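Local coordinates for PUM-HD domain-containing protein (Caenorhabditis elegans, PDB 7CGF) that binds PBE-containing RNA through its Pumilio homology domain and so probably recognises the 3' untranslated regions of mRNAs, at residues A[145-150]-A[175-180]; A[298-303]-A[329-334]. The protein carries 2 engineered substitutions. All coordinates share one frame; numbering follows the deposited sequence.

Contact 1: A[145-150]-A[175-180]; sequences VIHRCM and VDTLLE
The hydroxyl OG1 of Thr-177 is hydrogen-bonded to the backbone O of Phe-173, one helical turn back, and lies 3.3 Å from CG2 of Ile-146. This is helix-to-helix packing in the curved alpha-solenoid of the PUM-HD, joining helix 146-150 to the end of helix 172-178. With its CG2 anti to the backbone N, Thr-177 extends that methyl to 4.0 Å from CA of His-147. The SD of Met-150 lies 3.7 Å from the same CG2, the two side chains running past each other, pointing opposite ways. A turn about CG-SD (chi3 43°) bends the end of the methionine and brings CE against CD2 of Leu-178 at 3.4 Å, tighter than usual for two carbons; the leucine's CB points away, but its branch comes back toward the neighbouring helix. Met-188 of helix 184-189 packs on both of these side chains. An alanine in place of Met-150 would probably take the sulfur from the Thr-177 methyl and CE from Leu-178 CD2, opening a gap between the helices. At the more exposed edge, the ring of His-147 donates ND1-H to OE2 of Glu-180 at 138°, a separation of 2.3 Å that is doubtfully short. NE2 of the ring is hydrogen-bonded to OE1 of Glu-187. The carboxylate of Glu-180 is nearly coplanar with the imidazole, the planes 6° apart, and OE2 comes in at the ring's edge.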
# COMPACT_ATOMS: atom_id res chain seq x y z
N VAL A 145 -4.02 -0.91 19.97
CA VAL A 145 -3.44 -2.10 19.36
C VAL A 145 -2.57 -1.76 18.15
O VAL A 145 -2.32 -2.63 17.32
CB VAL A 145 -4.54 -3.11 18.95
CG1 VAL A 145 -5.22 -3.71 20.19
CG2 VAL A 145 -5.61 -2.42 18.08
N ILE A 146 -2.04 -0.53 18.09
CA ILE A 146 -1.49 -0.04 16.82
C ILE A 146 -0.22 -0.80 16.38
O ILE A 146 -0.07 -1.09 15.19
CB ILE A 146 -1.26 1.49 16.90
CG1 ILE A 146 -0.70 2.05 15.59
CG2 ILE A 146 -0.39 1.86 18.10
CD1 ILE A 146 -1.55 1.78 14.34
N HIS A 147 0.70 -1.16 17.30
CA HIS A 147 1.91 -1.85 16.83
C HIS A 147 1.57 -3.20 16.19
O HIS A 147 2.04 -3.52 15.10
CB HIS A 147 2.93 -2.05 17.96
CG HIS A 147 4.22 -2.70 17.50
ND1 HIS A 147 5.44 -2.05 17.53
CD2 HIS A 147 4.47 -3.94 17.00
CE1 HIS A 147 6.38 -2.86 17.07
NE2 HIS A 147 5.82 -4.01 16.74
N ARG A 148 0.73 -4.00 16.86
CA ARG A 148 0.37 -5.30 16.30
C ARG A 148 -0.48 -5.12 15.05
O ARG A 148 -0.35 -5.89 14.09
CB ARG A 148 -0.35 -6.13 17.36
CG ARG A 148 -0.61 -7.58 16.95
CD ARG A 148 -1.13 -8.42 18.12
NE ARG A 148 -2.16 -7.74 18.89
CZ ARG A 148 -3.47 -7.99 18.80
NH1 ARG A 148 -3.91 -8.93 17.98
NH2 ARG A 148 -4.33 -7.30 19.54
N CYS A 149 -1.31 -4.09 15.04
CA CYS A 149 -2.16 -3.81 13.88
C CYS A 149 -1.32 -3.59 12.63
O CYS A 149 -1.66 -4.07 11.54
CB CYS A 149 -3.02 -2.59 14.20
SG CYS A 149 -4.64 -2.58 13.48
N MET A 150 -0.20 -2.87 12.76
CA MET A 150 0.59 -2.49 11.60
C MET A 150 1.21 -3.69 10.89
O MET A 150 1.44 -3.64 9.68
CB MET A 150 1.68 -1.50 12.03
CG MET A 150 1.09 -0.21 12.51
SD MET A 150 2.38 0.81 13.26
CE MET A 150 3.58 0.48 12.04
N VAL A 175 2.69 7.56 13.45
CA VAL A 175 4.08 7.94 13.22
C VAL A 175 4.91 7.68 14.47
O VAL A 175 6.01 7.12 14.39
CB VAL A 175 4.14 9.42 12.78
CG1 VAL A 175 5.58 9.88 12.64
CG2 VAL A 175 3.40 9.61 11.44
N ASP A 176 4.38 8.05 15.65
CA ASP A 176 5.11 7.81 16.90
C ASP A 176 5.25 6.33 17.21
O ASP A 176 6.14 5.94 17.98
CB ASP A 176 4.42 8.50 18.09
CG ASP A 176 4.44 10.03 17.99
OD1 ASP A 176 5.21 10.58 17.17
OD2 ASP A 176 3.67 10.69 18.73
N THR A 177 4.37 5.49 16.65
CA THR A 177 4.56 4.05 16.78
C THR A 177 5.69 3.57 15.88
O THR A 177 6.53 2.77 16.32
CB THR A 177 3.27 3.31 16.45
OG1 THR A 177 2.23 3.77 17.30
CG2 THR A 177 3.45 1.79 16.69
N LEU A 178 5.76 4.06 14.64
CA LEU A 178 6.94 3.81 13.80
C LEU A 178 8.23 4.21 14.48
O LEU A 178 9.27 3.58 14.27
CB LEU A 178 6.82 4.55 12.46
CG LEU A 178 5.73 3.99 11.53
CD1 LEU A 178 5.65 4.83 10.26
CD2 LEU A 178 6.08 2.56 11.19
N LEU A 179 8.18 5.27 15.29
CA LEU A 179 9.35 5.79 15.99
C LEU A 179 9.43 5.32 17.45
O LEU A 179 10.22 5.86 18.22
CB LEU A 179 9.34 7.32 15.95
CG LEU A 179 9.46 7.92 14.54
CD1 LEU A 179 9.09 9.41 14.57
CD2 LEU A 179 10.86 7.71 14.03
N GLU A 180 8.67 4.29 17.84
CA GLU A 180 8.56 4.02 19.27
C GLU A 180 9.87 3.47 19.85
O GLU A 180 10.18 3.76 21.01
CB GLU A 180 7.38 3.08 19.55
CG GLU A 180 7.62 1.63 19.20
CD GLU A 180 6.34 0.78 19.28
OE1 GLU A 180 5.30 1.29 19.72
OE2 GLU A 180 6.39 -0.39 18.89

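Contact 2: A[298-303]-A[329-334]; sequences PIVVQM and ILTVRP
A short helix and the C-terminal end of a longer one, near the C-terminal end of the PUM-HD, meet where Pro-298, the N-cap residue of helix 299-304, lies against Thr-331 of helix 322-332. The proline ring offers two carbons to a single methyl: CB of Pro-298 is 3.6 Å from CG2 of Thr-331, and the ring's CG lies equally near. The proline and threonine side chains run alongside each other, pointing opposite ways. Two residues on, CG1 of Val-300 approaches the same threonine methyl, CG2 of Thr-331, at 3.8 Å. This CG1 stands between the backbone N and the carbonyl carbon (chi1 59°), a rotation that turns it toward the opposing helix, and it also touches CG2 of Val-332 at 3.9 Å. The two valine side chains are set roughly perpendicular, and Val-332 CG2 lies nearly as close to the other branch of Val-300, CG2, at 4.0 Å. This is apolar helix-to-helix packing within the alpha-solenoid of Pumilio repeats. The polar end of the threonine bonds back to its own helix, OG1 of Thr-331 being hydrogen-bonded to the backbone O of Glu-327. Val-300 also packs on Val-313 of helix 309-319, and Val-332 on Phe-356 of helix 353-356.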
# COMPACT_ATOMS: atom_id res chain seq x y z
N PRO A 298 35.64 -1.11 -16.86
CA PRO A 298 34.72 -0.15 -16.22
C PRO A 298 33.53 -0.85 -15.59
O PRO A 298 33.09 -1.91 -16.04
CB PRO A 298 34.28 0.75 -17.38
CG PRO A 298 35.34 0.59 -18.42
CD PRO A 298 35.81 -0.83 -18.30
N ILE A 299 33.00 -0.22 -14.53
CA ILE A 299 31.90 -0.81 -13.77
C ILE A 299 30.72 -1.12 -14.68
O ILE A 299 30.07 -2.16 -14.54
CB ILE A 299 31.49 0.14 -12.62
CG1 ILE A 299 32.65 0.31 -11.63
CG2 ILE A 299 30.26 -0.37 -11.90
CD1 ILE A 299 32.92 -0.91 -10.79
N VAL A 300 30.42 -0.22 -15.63
CA VAL A 300 29.26 -0.41 -16.50
C VAL A 300 29.39 -1.69 -17.32
O VAL A 300 28.40 -2.37 -17.61
CB VAL A 300 29.04 0.83 -17.39
CG1 VAL A 300 30.28 1.13 -18.27
CG2 VAL A 300 27.78 0.68 -18.24
N VAL A 301 30.63 -2.05 -17.69
CA VAL A 301 30.86 -3.29 -18.43
C VAL A 301 30.60 -4.50 -17.54
O VAL A 301 29.87 -5.43 -17.93
CB VAL A 301 32.29 -3.30 -19.00
CG1 VAL A 301 32.55 -4.61 -19.73
CG2 VAL A 301 32.49 -2.10 -19.92
N GLN A 302 31.17 -4.50 -16.33
CA GLN A 302 30.90 -5.56 -15.37
C GLN A 302 29.40 -5.69 -15.09
O GLN A 302 28.87 -6.80 -14.99
CB GLN A 302 31.64 -5.29 -14.06
CG GLN A 302 33.13 -5.06 -14.23
CD GLN A 302 33.82 -4.70 -12.93
OE1 GLN A 302 33.46 -5.20 -11.87
NE2 GLN A 302 34.80 -3.80 -13.01
N MET A 303 28.72 -4.55 -14.99
CA MET A 303 27.28 -4.56 -14.73
C MET A 303 26.51 -5.25 -15.84
O MET A 303 25.53 -5.96 -15.59
CB MET A 303 26.79 -3.12 -14.52
CG MET A 303 27.21 -2.54 -13.18
SD MET A 303 26.84 -0.77 -13.09
CE MET A 303 25.05 -0.77 -13.17
N ILE A 329 28.41 5.21 -24.09
CA ILE A 329 28.72 4.55 -25.36
C ILE A 329 30.23 4.48 -25.56
O ILE A 329 30.78 3.43 -25.92
CB ILE A 329 28.04 5.29 -26.52
CG1 ILE A 329 26.52 5.07 -26.47
CG2 ILE A 329 28.63 4.85 -27.87
CD1 ILE A 329 25.72 6.17 -27.15
N LEU A 330 30.93 5.59 -25.32
CA LEU A 330 32.37 5.60 -25.51
C LEU A 330 33.07 4.64 -24.55
O LEU A 330 34.12 4.09 -24.87
CB LEU A 330 32.91 7.02 -25.37
CG LEU A 330 32.36 7.96 -26.46
CD1 LEU A 330 32.62 9.43 -26.16
CD2 LEU A 330 32.92 7.59 -27.83
N THR A 331 32.46 4.39 -23.38
CA THR A 331 33.04 3.49 -22.40
C THR A 331 32.77 2.02 -22.74
O THR A 331 33.63 1.17 -22.49
CB THR A 331 32.48 3.83 -21.01
OG1 THR A 331 32.72 5.22 -20.74
CG2 THR A 331 33.15 3.00 -19.93
N VAL A 332 31.61 1.72 -23.31
CA VAL A 332 31.19 0.34 -23.50
C VAL A 332 31.66 -0.22 -24.84
O VAL A 332 32.06 -1.39 -24.92
CB VAL A 332 29.66 0.24 -23.37
CG1 VAL A 332 29.16 -1.12 -23.85
CG2 VAL A 332 29.23 0.49 -21.92
N ARG A 333 31.64 0.60 -25.89
CA ARG A 333 31.86 0.10 -27.25
C ARG A 333 33.11 -0.77 -27.42
O ARG A 333 33.01 -1.79 -28.12
CB ARG A 333 31.90 1.28 -28.24
CG ARG A 333 31.69 0.84 -29.69
CD ARG A 333 31.83 1.98 -30.69
NE ARG A 333 30.69 2.89 -30.70
CZ ARG A 333 29.52 2.63 -31.28
NH1 ARG A 333 29.33 1.46 -31.87
NH2 ARG A 333 28.54 3.52 -31.25
N PRO A 334 34.28 -0.45 -26.85
CA PRO A 334 35.42 -1.38 -26.99
C PRO A 334 35.16 -2.79 -26.48
O PRO A 334 35.78 -3.74 -26.98
CB PRO A 334 36.52 -0.69 -26.16
CG PRO A 334 36.19 0.75 -26.22
CD PRO A 334 34.68 0.82 -26.22

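Overall arrangement
Read from the N terminus, 145-150 is followed after 24 residues, mostly helical and including helix 155-165, by 175-180, and contact 1 closes that loop. Contact 2 opens well downstream, where 298-303 precedes a stretch of 25 residues holding helix 309-319, and closes on 329-334. The two loops are in series; they neither nest nor cross. Each brings a short helix against the end of a longer one further along the chain, within the same PUM-HD. Contact 1 sits in the middle of the arch and contact 2 near its C-terminal end, with centres about 46 Å apart and nearest atoms about 31 Å apart.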